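Local coordinates for protein putative rRNA methylase (PDB 3EEY) that binds S-adenosylmethionine and is probably a methyltransferase, perhaps one that methylates ribosomal RNA, at residues V27-G32 with V97-G102; N35-L40 with K65-L70; V138-G143 with C178-V183. All coordinates share one frame; numbering follows the deposited sequence.

Contact 1: residues V27-G32 with V97-G102; sequences VDATCG and VMFNLG. With SAM (S-adenosylmethionine), chain K.
Thr30 holds its hydroxyl between its own backbone N and carbonyl carbon (chi1 46°), which turns OG1 toward strand 94-101. There it accepts a hydrogen bond from Asn100 N at 2.8 Å. The bond is bent, with 143° at the hydrogen. The Thr30 and Asn100 side chains cross at about a right angle. Before this point the two chains run parallel as neighbouring strands. Met98 N donates to Val27 O at 2.9 Å. Ala29 N donates to Met98 O at 3.0 Å. Thr30 OG1 therefore carries the ladder one step past the end of strand 25-28, with a side chain in place of a carbonyl.

Val27 and Val97 lie side by side on one face of the sheet, with Val27 CB 3.8 Å from Val97 CG1. On the same face, Ala29 CB makes a CH-pi contact with the Phe99 ring, toward its rim and 3.7 Å from the centroid. Helix 115-128 packs against Val97 and Phe99 there. Asp28 and Met98 turn to the other face. Asp28 OD1 accepts from Thr30 N at 3.3 Å and closes an Asx turn. The donor comes from above the carboxylate plane. Asp28 OD2 is hydrogen-bonded to Thr37 OG1 of helix 35-44.

The turn forms part of the cofactor site. S-adenosylmethionine donates from its amino N to Thr30 O at 3.1 Å. Asn100 O lies 3.4 Å from the methyl carbon CE of S-adenosylmethionine. The site lies at the carboxyl ends of parallel strands, as in Rossmann-like methyltransferases. Backbone carbonyls face the amino and methyl ends of the ligand, an arrangement that would suit the positive charge expected on its ammonium and sulfonium groups.

Contact 2: residues N35-L40 with K65-L70; sequences NDTAFL and KKLTDL. With SAM (S-adenosylmethionine), chain K.
Leu67 crosses Thr37 at about a right angle. Its two methyl branches divide the apolar work. Leu67 CD1 meets Thr37 CG2 at 4.1 Å. Leu67 CD2 lies against the backbone of Ala38, 3.8 Å from Ala38 CA. The small Ala38 lets the leucine reach the helix itself. Leu70, just past the end of helix 57-69, comes from another side and brings CD1 to 3.8 Å from Ala38 CB.

Thr37 chi1 is -30°, off a staggered value. It points CG2 at Leu67, while OG1 is hydrogen-bonded to Asp28 OD2 of strand 25-28.

The polar pair lies at the solvent side. Asn35 and Lys66 cross obliquely, and Lys66 NZ gives Asn35 OD1 a weak hydrogen bond of 3.4 Å. The other end of the same amide serves the cofactor: Asn35 ND2 donates to the S-adenosylmethionine carboxylate atom OXT at 3.3 Å. Lys66 is thus a loose second-shell partner of a ligand-binding residue.

The two segment axes pass 9.7 Å apart at 33°, both running in the same general direction. Helix 35-44 sits between helix 57-69 and helix 8-19, which meets Phe39 and Leu40. The inner side of helix 35-44 rests on strands 25-28 and 94-101.

Contact 3: residues V138-G143 with C178-V183; sequences VIYYGG and CPPILV
The Tyr141 ring has Cys178 CB over one face, toward the rim, 3.8 Å from the ring centroid. This is a CH-pi contact. Cys178 SG stands obliquely to the Tyr141 ring, 4.4 Å from its centroid, a sulfur-aromatic contact. At the ring edge, Tyr141 OH donates a hydrogen bond to Pro179 O at 3.0 Å. Tyr141 CG lies between its backbone N and carbonyl carbon (chi1 60°), and this swings the ring across to the 178-183 chain. Lys150 of helix 148-157 makes a cation-pi contact with the Tyr141 ring.

The Tyr140 ring carries Pro180 CB over one face. Pro180 CG comes closer to the rim, 3.5 Å from Tyr140 CE1.

Backbone pairing begins beyond the prolines. Ile139 N donates to Ile181 O at 2.7 Å. The return bond runs from Ile181 N to Ile139 O at 3.0 Å. Val138 CG2 touches Leu182 CD1 on one face of the sheet. Ile139 CD1 meets Val183 CG2 on the other. Farther out, water 1 bridges Tyr141 N and Cys178 O, accepting from the first at 2.8 Å and donating to the second.

The strands are antiparallel, with Ile139 and Ile181 a hydrogen-bonded pair. Strand 181-187 fits between strands 133-139 and 165-172. A reversed strand inserted at this place is a hallmark of the class I methyltransferase fold.

Contacts 1 and 3 belong to one sheet, while contact 2 joins two helices beside it. Contact 1 is the central one: parallel, fully buried and close to the middle of the chain. Contact 3 is also largely buried but antiparallel, and adds aromatic, proline and water-mediated contacts past its strand ends. Contact 2 is only partly buried, with sparse apolar packing and a weak polar pair. The hydroxyl of Thr37 ties contact 2 to Asp28 of contact 1, and both touch S-adenosylmethionine. Contact 3 borders contact 1 through neighbouring strands, where Val138 pairs with Phe99 and Leu101. Contacts 2 and 3 do not touch.

Contact 1: residues V27-G32 with V97-G102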
loop_
_atom_site.group_PDB
_atom_site.type_symbol
_atom_site.label_atom_id
_atom_site.label_comp_id
_atom_site.label_asym_id
_atom_site.label_seq_id
_atom_site.Cartn_x
_atom_site.Cartn_y
_atom_site.Cartn_z
ATOM N N VAL A 27 4.676 20.502 -3.525
ATOM C CA VAL A 27 3.415 21.112 -3.957
ATOM C C VAL A 27 2.217 20.495 -3.226
ATOM O O VAL A 27 2.114 19.279 -3.111
ATOM C CB VAL A 27 3.172 20.969 -5.507
ATOM C CG1 VAL A 27 1.984 21.800 -5.946
ATOM C CG2 VAL A 27 4.398 21.364 -6.317
ATOM N N ASP A 28 1.334 21.349 -2.719
ATOM C CA ASP A 28 0.009 20.936 -2.298
ATOM C C ASP A 28 -0.921 21.388 -3.415
ATOM O O ASP A 28 -1.195 22.572 -3.565
ATOM C CB ASP A 28 -0.363 21.580 -0.954
ATOM C CG ASP A 28 -1.680 21.056 -0.387
ATOM O OD1 ASP A 28 -2.402 20.309 -1.081
ATOM O OD2 ASP A 28 -2.001 21.400 0.770
ATOM N N ALA A 29 -1.395 20.435 -4.208
ATOM C CA ALA A 29 -2.195 20.752 -5.384
ATOM C C ALA A 29 -3.665 21.033 -5.067
ATOM O O ALA A 29 -4.404 21.522 -5.922
ATOM C CB ALA A 29 -2.075 19.646 -6.414
ATOM N N THR A 30 -4.081 20.728 -3.843
ATOM C CA THR A 30 -5.468 20.894 -3.417
ATOM C C THR A 30 -5.460 21.418 -1.987
ATOM O O THR A 30 -5.581 20.644 -1.044
ATOM C CB THR A 30 -6.257 19.550 -3.470
ATOM O OG1 THR A 30 -5.474 18.518 -2.874
ATOM C CG2 THR A 30 -6.579 19.130 -4.900
ATOM N N CYS A 31 -5.310 22.733 -1.841
ATOM C CA CYS A 31 -5.117 23.382 -0.538
ATOM C C CYS A 31 -6.169 23.110 0.519
ATOM O O CYS A 31 -5.829 22.697 1.628
ATOM C CB CYS A 31 -4.951 24.891 -0.702
ATOM S SG CYS A 31 -3.250 25.334 -0.811
ATOM N N GLY A 32 -7.431 23.359 0.172
ATOM C CA GLY A 32 -8.553 23.198 1.092
ATOM C C GLY A 32 -8.393 24.076 2.317
ATOM O O GLY A 32 -8.156 25.282 2.205
ATOM N N VAL A 97 4.251 15.975 -4.650
ATOM C CA VAL A 97 2.992 16.669 -4.909
ATOM C C VAL A 97 1.881 15.900 -4.198
ATOM O O VAL A 97 1.817 14.683 -4.288
ATOM C CB VAL A 97 2.664 16.789 -6.427
ATOM C CG1 VAL A 97 1.513 17.763 -6.666
ATOM C CG2 VAL A 97 3.864 17.251 -7.227
ATOM N N MET A 98 1.017 16.608 -3.482
ATOM C CA MET A 98 -0.103 15.972 -2.810
ATOM C C MET A 98 -1.426 16.368 -3.471
ATOM O O MET A 98 -1.712 17.553 -3.649
ATOM C CB MET A 98 -0.116 16.292 -1.305
ATOM C CG MET A 98 1.112 15.820 -0.513
ATOM S SD MET A 98 1.021 16.159 1.275
ATOM C CE MET A 98 0.143 14.763 1.912
ATOM N N PHE A 99 -2.213 15.366 -3.851
ATOM C CA PHE A 99 -3.587 15.570 -4.328
ATOM C C PHE A 99 -4.565 14.982 -3.335
ATOM O O PHE A 99 -4.399 13.848 -2.863
ATOM C CB PHE A 99 -3.810 14.889 -5.679
ATOM C CG PHE A 99 -3.181 15.598 -6.827
ATOM C CD1 PHE A 99 -3.901 16.531 -7.560
ATOM C CD2 PHE A 99 -1.873 15.331 -7.185
ATOM C CE1 PHE A 99 -3.320 17.181 -8.628
ATOM C CE2 PHE A 99 -1.284 15.973 -8.256
ATOM C CZ PHE A 99 -1.996 16.902 -8.973
ATOM N N ASN A 100 -5.592 15.754 -3.025
ATOM C CA ASN A 100 -6.683 15.293 -2.185
ATOM C C ASN A 100 -7.987 15.593 -2.921
ATOM O O ASN A 100 -8.427 16.736 -2.968
ATOM C CB ASN A 100 -6.606 16.016 -0.844
ATOM C CG ASN A 100 -7.113 15.182 0.297
ATOM O OD1 ASN A 100 -8.313 15.120 0.538
ATOM N ND2 ASN A 100 -6.199 14.538 1.017
ATOM N N LEU A 101 -8.589 14.570 -3.517
ATOM C CA LEU A 101 -9.649 14.767 -4.508
ATOM C C LEU A 101 -11.058 14.753 -3.932
ATOM O O LEU A 101 -11.437 13.823 -3.237
ATOM C CB LEU A 101 -9.546 13.711 -5.614
ATOM C CG LEU A 101 -8.244 13.588 -6.402
ATOM C CD1 LEU A 101 -8.468 12.615 -7.550
ATOM C CD2 LEU A 101 -7.817 14.943 -6.923
ATOM N N GLY A 102 -11.834 15.781 -4.266
ATOM C CA GLY A 102 -13.219 15.920 -3.812
ATOM C C GLY A 102 -13.578 17.381 -3.608
ATOM O O GLY A 102 -13.011 18.255 -4.261
HETATM N N SAM K . -5.959 18.819 1.479
HETATM C CA SAM K . -7.213 19.581 1.773
HETATM C C SAM K . -7.350 19.915 3.261
HETATM O O SAM K . -8.435 20.218 3.770
HETATM O OXT SAM K . -6.358 19.902 3.990
HETATM C CB SAM K . -8.429 18.843 1.226
HETATM C CG SAM K . -8.682 19.145 -0.248
HETATM S SD SAM K . -10.438 19.149 -0.699
HETATM C CE SAM K . -10.795 17.371 -0.639
HETATM C "C5'" SAM K . -10.318 19.498 -2.475
HETATM C "C4'" SAM K . -9.899 20.953 -2.712
HETATM O "O4'" SAM K . -9.431 21.141 -4.035
HETATM C "C3'" SAM K . -11.051 21.933 -2.500
HETATM O "O3'" SAM K . -10.622 22.940 -1.613
HETATM C "C2'" SAM K . -11.336 22.502 -3.877
HETATM O "O2'" SAM K . -11.757 23.852 -3.844
HETATM C "C1'" SAM K . -9.981 22.336 -4.556
HETATM N N9 SAM K . -10.054 22.289 -6.029
HETATM C C8 SAM K . -11.113 21.927 -6.829
HETATM N N7 SAM K . -10.726 22.040 -8.124
HETATM C C5 SAM K . -9.440 22.469 -8.153
HETATM C C6 SAM K . -8.553 22.757 -9.185
HETATM N N6 SAM K . -8.896 22.622 -10.464
HETATM N N1 SAM K . -7.287 23.197 -8.868
HETATM C C2 SAM K . -6.880 23.360 -7.562
HETATM N N3 SAM K . -7.758 23.063 -6.551
HETATM C C4 SAM K . -9.012 22.632 -6.840
#

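Contact 2: residues N35-L40 with K65-L70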
loop_
_atom_site.group_PDB
_atom_site.type_symbol
_atom_site.label_atom_id
_atom_site.label_comp_id
_atom_site.label_asym_id
_atom_site.label_seq_id
_atom_site.Cartn_x
_atom_site.Cartn_y
_atom_site.Cartn_z
ATOM N N ASN A 35 -4.377 21.810 5.844
ATOM C CA ASN A 35 -3.780 20.756 6.674
ATOM C C ASN A 35 -2.541 20.103 6.059
ATOM O O ASN A 35 -1.493 20.024 6.708
ATOM C CB ASN A 35 -4.825 19.693 7.011
ATOM C CG ASN A 35 -6.002 20.254 7.773
ATOM O OD1 ASN A 35 -5.858 20.723 8.904
ATOM N ND2 ASN A 35 -7.180 20.208 7.158
ATOM N N ASP A 36 -2.666 19.655 4.809
ATOM C CA ASP A 36 -1.532 19.118 4.046
ATOM C C ASP A 36 -0.461 20.168 3.741
ATOM O O ASP A 36 0.720 19.840 3.691
ATOM C CB ASP A 36 -2.002 18.473 2.741
ATOM C CG ASP A 36 -2.790 17.189 2.959
ATOM O OD1 ASP A 36 -2.844 16.687 4.095
ATOM O OD2 ASP A 36 -3.352 16.669 1.974
ATOM N N THR A 37 -0.883 21.418 3.531
ATOM C CA THR A 37 0.041 22.532 3.289
ATOM C C THR A 37 0.936 22.767 4.507
ATOM O O THR A 37 2.150 22.903 4.361
ATOM C CB THR A 37 -0.693 23.856 2.937
ATOM O OG1 THR A 37 -1.931 23.582 2.269
ATOM C CG2 THR A 37 0.192 24.737 2.054
ATOM N N ALA A 38 0.326 22.793 5.693
ATOM C CA ALA A 38 1.044 22.942 6.966
ATOM C C ALA A 38 1.991 21.774 7.200
ATOM O O ALA A 38 3.149 21.963 7.596
ATOM C CB ALA A 38 0.061 23.068 8.126
ATOM N N PHE A 39 1.476 20.575 6.942
ATOM C CA PHE A 39 2.245 19.332 7.003
ATOM C C PHE A 39 3.489 19.363 6.098
ATOM O O PHE A 39 4.586 19.021 6.538
ATOM C CB PHE A 39 1.337 18.141 6.653
ATOM C CG PHE A 39 2.079 16.874 6.348
ATOM C CD1 PHE A 39 2.740 16.183 7.349
ATOM C CD2 PHE A 39 2.102 16.360 5.059
ATOM C CE1 PHE A 39 3.427 15.008 7.071
ATOM C CE2 PHE A 39 2.780 15.188 4.777
ATOM C CZ PHE A 39 3.448 14.511 5.783
ATOM N N LEU A 40 3.307 19.774 4.846
ATOM C CA LEU A 40 4.419 19.924 3.902
ATOM C C LEU A 40 5.420 21.005 4.321
ATOM O O LEU A 40 6.636 20.830 4.168
ATOM C CB LEU A 40 3.898 20.204 2.492
ATOM C CG LEU A 40 3.297 19.046 1.694
ATOM C CD1 LEU A 40 2.571 19.562 0.461
ATOM C CD2 LEU A 40 4.345 18.010 1.307
ATOM N N LYS A 65 -4.586 31.688 7.022
ATOM C CA LYS A 65 -4.826 31.820 8.455
ATOM C C LYS A 65 -4.128 30.709 9.242
ATOM O O LYS A 65 -3.452 30.978 10.231
ATOM C CB LYS A 65 -6.326 31.825 8.745
ATOM C CG LYS A 65 -6.684 32.063 10.206
ATOM C CD LYS A 65 -8.183 31.986 10.419
ATOM C CE LYS A 65 -8.533 31.828 11.888
ATOM N NZ LYS A 65 -8.136 33.008 12.708
ATOM N N LYS A 66 -4.296 29.475 8.775
ATOM C CA LYS A 66 -3.627 28.289 9.321
ATOM C C LYS A 66 -2.110 28.422 9.418
ATOM O O LYS A 66 -1.537 28.229 10.488
ATOM C CB LYS A 66 -3.964 27.073 8.463
ATOM C CG LYS A 66 -4.959 26.120 9.078
ATOM C CD LYS A 66 -4.231 24.945 9.707
ATOM C CE LYS A 66 -5.149 23.825 10.190
ATOM N NZ LYS A 66 -6.570 23.911 9.770
ATOM N N LEU A 67 -1.476 28.760 8.296
ATOM C CA LEU A 67 -0.028 28.836 8.209
ATOM C C LEU A 67 0.578 29.985 9.012
ATOM O O LEU A 67 1.674 29.841 9.542
ATOM C CB LEU A 67 0.398 28.927 6.746
ATOM C CG LEU A 67 0.160 27.701 5.866
ATOM C CD1 LEU A 67 0.186 28.118 4.415
ATOM C CD2 LEU A 67 1.181 26.610 6.132
ATOM N N THR A 68 -0.140 31.105 9.101
ATOM C CA THR A 68 0.313 32.279 9.862
ATOM C C THR A 68 0.245 31.975 11.364
ATOM O O THR A 68 1.133 32.369 12.134
ATOM C CB THR A 68 -0.521 33.557 9.520
ATOM O OG1 THR A 68 -0.650 33.688 8.098
ATOM C CG2 THR A 68 0.137 34.821 10.081
ATOM N N ASP A 69 -0.809 31.251 11.746
ATOM C CA ASP A 69 -1.025 30.775 13.113
ATOM C C ASP A 69 0.073 29.838 13.600
ATOM O O ASP A 69 0.380 29.821 14.787
ATOM C CB ASP A 69 -2.373 30.052 13.238
ATOM C CG ASP A 69 -3.558 31.008 13.343
ATOM O OD1 ASP A 69 -3.352 32.243 13.353
ATOM O OD2 ASP A 69 -4.709 30.516 13.408
ATOM N N LEU A 70 0.662 29.070 12.683
ATOM C CA LEU A 70 1.673 28.078 13.043
ATOM C C LEU A 70 3.096 28.497 12.744
ATOM O O LEU A 70 4.003 27.679 12.885
ATOM C CB LEU A 70 1.399 26.754 12.337
ATOM C CG LEU A 70 -0.013 26.179 12.368
ATOM C CD1 LEU A 70 -0.100 24.981 11.452
ATOM C CD2 LEU A 70 -0.455 25.815 13.775
HETATM N N SAM K . -5.959 18.819 1.479
HETATM C CA SAM K . -7.213 19.581 1.773
HETATM C C SAM K . -7.350 19.915 3.261
HETATM O O SAM K . -8.435 20.218 3.770
HETATM O OXT SAM K . -6.358 19.902 3.990
HETATM C CB SAM K . -8.429 18.843 1.226
HETATM C CG SAM K . -8.682 19.145 -0.248
HETATM S SD SAM K . -10.438 19.149 -0.699
HETATM C CE SAM K . -10.795 17.371 -0.639
HETATM C "C5'" SAM K . -10.318 19.498 -2.475
HETATM C "C4'" SAM K . -9.899 20.953 -2.712
HETATM O "O4'" SAM K . -9.431 21.141 -4.035
HETATM C "C3'" SAM K . -11.051 21.933 -2.500
HETATM O "O3'" SAM K . -10.622 22.940 -1.613
HETATM C "C2'" SAM K . -11.336 22.502 -3.877
HETATM O "O2'" SAM K . -11.757 23.852 -3.844
HETATM C "C1'" SAM K . -9.981 22.336 -4.556
HETATM N N9 SAM K . -10.054 22.289 -6.029
HETATM C C8 SAM K . -11.113 21.927 -6.829
HETATM N N7 SAM K . -10.726 22.040 -8.124
HETATM C C5 SAM K . -9.440 22.469 -8.153
HETATM C C6 SAM K . -8.553 22.757 -9.185
HETATM N N6 SAM K . -8.896 22.622 -10.464
HETATM N N1 SAM K . -7.287 23.197 -8.868
HETATM C C2 SAM K . -6.880 23.360 -7.562
HETATM N N3 SAM K . -7.758 23.063 -6.551
HETATM C C4 SAM K . -9.012 22.632 -6.840
#

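Contact 3: residues V138-G143 with C178-V183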
loop_
_atom_site.group_PDB
_atom_site.type_symbol
_atom_site.label_atom_id
_atom_site.label_comp_id
_atom_site.label_asym_id
_atom_site.label_seq_id
_atom_site.Cartn_x
_atom_site.Cartn_y
_atom_site.Cartn_z
ATOM N N VAL A 138 -5.086 11.008 -2.766
ATOM C CA VAL A 138 -6.167 10.433 -1.976
ATOM C C VAL A 138 -7.467 10.691 -2.747
ATOM O O VAL A 138 -7.840 11.833 -2.979
ATOM C CB VAL A 138 -6.221 11.000 -0.532
ATOM C CG1 VAL A 138 -7.314 10.316 0.275
ATOM C CG2 VAL A 138 -4.887 10.804 0.170
ATOM N N ILE A 139 -8.128 9.622 -3.177
ATOM C CA ILE A 139 -9.330 9.733 -3.992
ATOM C C ILE A 139 -10.558 9.470 -3.133
ATOM O O ILE A 139 -10.734 8.373 -2.605
ATOM C CB ILE A 139 -9.319 8.742 -5.194
ATOM C CG1 ILE A 139 -8.097 8.978 -6.088
ATOM C CG2 ILE A 139 -10.612 8.870 -6.005
ATOM C CD1 ILE A 139 -7.850 7.887 -7.129
ATOM N N TYR A 140 -11.395 10.491 -2.981
ATOM C CA TYR A 140 -12.703 10.339 -2.356
ATOM C C TYR A 140 -13.752 10.237 -3.433
ATOM O O TYR A 140 -13.653 10.882 -4.475
ATOM C CB TYR A 140 -13.043 11.525 -1.479
ATOM C CG TYR A 140 -12.125 11.723 -0.302
ATOM C CD1 TYR A 140 -12.498 11.305 0.970
ATOM C CD2 TYR A 140 -10.890 12.356 -0.451
ATOM C CE1 TYR A 140 -11.658 11.504 2.067
ATOM C CE2 TYR A 140 -10.050 12.552 0.630
ATOM C CZ TYR A 140 -10.430 12.123 1.882
ATOM O OH TYR A 140 -9.592 12.320 2.958
ATOM N N TYR A 141 -14.776 9.447 -3.156
ATOM C CA TYR A 141 -15.796 9.127 -4.139
ATOM C C TYR A 141 -17.068 8.738 -3.403
ATOM O O TYR A 141 -17.087 8.723 -2.176
ATOM C CB TYR A 141 -15.317 8.014 -5.090
ATOM C CG TYR A 141 -14.952 6.694 -4.434
ATOM C CD1 TYR A 141 -13.859 6.595 -3.571
ATOM C CD2 TYR A 141 -15.677 5.537 -4.706
ATOM C CE1 TYR A 141 -13.521 5.405 -2.977
ATOM C CE2 TYR A 141 -15.338 4.323 -4.115
ATOM C CZ TYR A 141 -14.256 4.266 -3.248
ATOM O OH TYR A 141 -13.896 3.073 -2.647
ATOM N N GLY A 142 -18.127 8.440 -4.153
ATOM C CA GLY A 142 -19.446 8.208 -3.569
ATOM C C GLY A 142 -20.023 9.529 -3.114
ATOM O O GLY A 142 -19.509 10.587 -3.483
ATOM N N GLY A 143 -21.086 9.478 -2.315
ATOM C CA GLY A 143 -21.705 10.695 -1.773
ATOM C C GLY A 143 -22.032 11.733 -2.834
ATOM O O GLY A 143 -22.391 11.378 -3.964
ATOM N N CYS A 178 -17.655 3.540 0.460
ATOM C CA CYS A 178 -16.586 4.175 -0.318
ATOM C C CYS A 178 -15.363 4.619 0.483
ATOM O O CYS A 178 -15.130 5.825 0.623
ATOM C CB CYS A 178 -17.152 5.365 -1.089
ATOM S SG CYS A 178 -18.573 4.932 -2.070
ATOM N N PRO A 179 -14.586 3.657 1.024
ATOM C CA PRO A 179 -13.390 4.079 1.742
ATOM C C PRO A 179 -12.429 4.746 0.749
ATOM O O PRO A 179 -12.273 4.260 -0.379
ATOM C CB PRO A 179 -12.818 2.758 2.282
ATOM C CG PRO A 179 -13.360 1.711 1.378
ATOM C CD PRO A 179 -14.716 2.187 0.989
ATOM N N PRO A 180 -11.847 5.894 1.133
ATOM C CA PRO A 180 -10.911 6.610 0.257
ATOM C C PRO A 180 -9.738 5.753 -0.228
ATOM O O PRO A 180 -9.213 4.917 0.510
ATOM C CB PRO A 180 -10.421 7.771 1.136
ATOM C CG PRO A 180 -11.518 7.973 2.123
ATOM C CD PRO A 180 -12.063 6.609 2.407
ATOM N N ILE A 181 -9.365 5.966 -1.484
ATOM C CA ILE A 181 -8.322 5.199 -2.160
ATOM C C ILE A 181 -7.024 5.999 -2.226
ATOM O O ILE A 181 -7.064 7.175 -2.531
ATOM C CB ILE A 181 -8.806 4.831 -3.572
ATOM C CG1 ILE A 181 -9.879 3.741 -3.485
ATOM C CG2 ILE A 181 -7.664 4.387 -4.474
ATOM C CD1 ILE A 181 -10.641 3.537 -4.775
ATOM N N LEU A 182 -5.885 5.362 -1.937
ATOM C CA LEU A 182 -4.574 6.000 -2.094
ATOM C C LEU A 182 -3.821 5.536 -3.344
ATOM O O LEU A 182 -3.573 4.353 -3.514
ATOM C CB LEU A 182 -3.694 5.749 -0.871
ATOM C CG LEU A 182 -2.269 6.315 -0.940
ATOM C CD1 LEU A 182 -2.243 7.846 -0.990
ATOM C CD2 LEU A 182 -1.441 5.806 0.212
ATOM N N VAL A 183 -3.444 6.483 -4.199
ATOM C CA VAL A 183 -2.550 6.193 -5.312
ATOM C C VAL A 183 -1.201 6.872 -5.054
ATOM O O VAL A 183 -1.146 8.043 -4.705
ATOM C CB VAL A 183 -3.153 6.600 -6.681
ATOM C CG1 VAL A 183 -2.233 6.220 -7.805
ATOM C CG2 VAL A 183 -4.492 5.909 -6.908
HETATM O O HOH W 1 -14.557 8.287 -0.608
#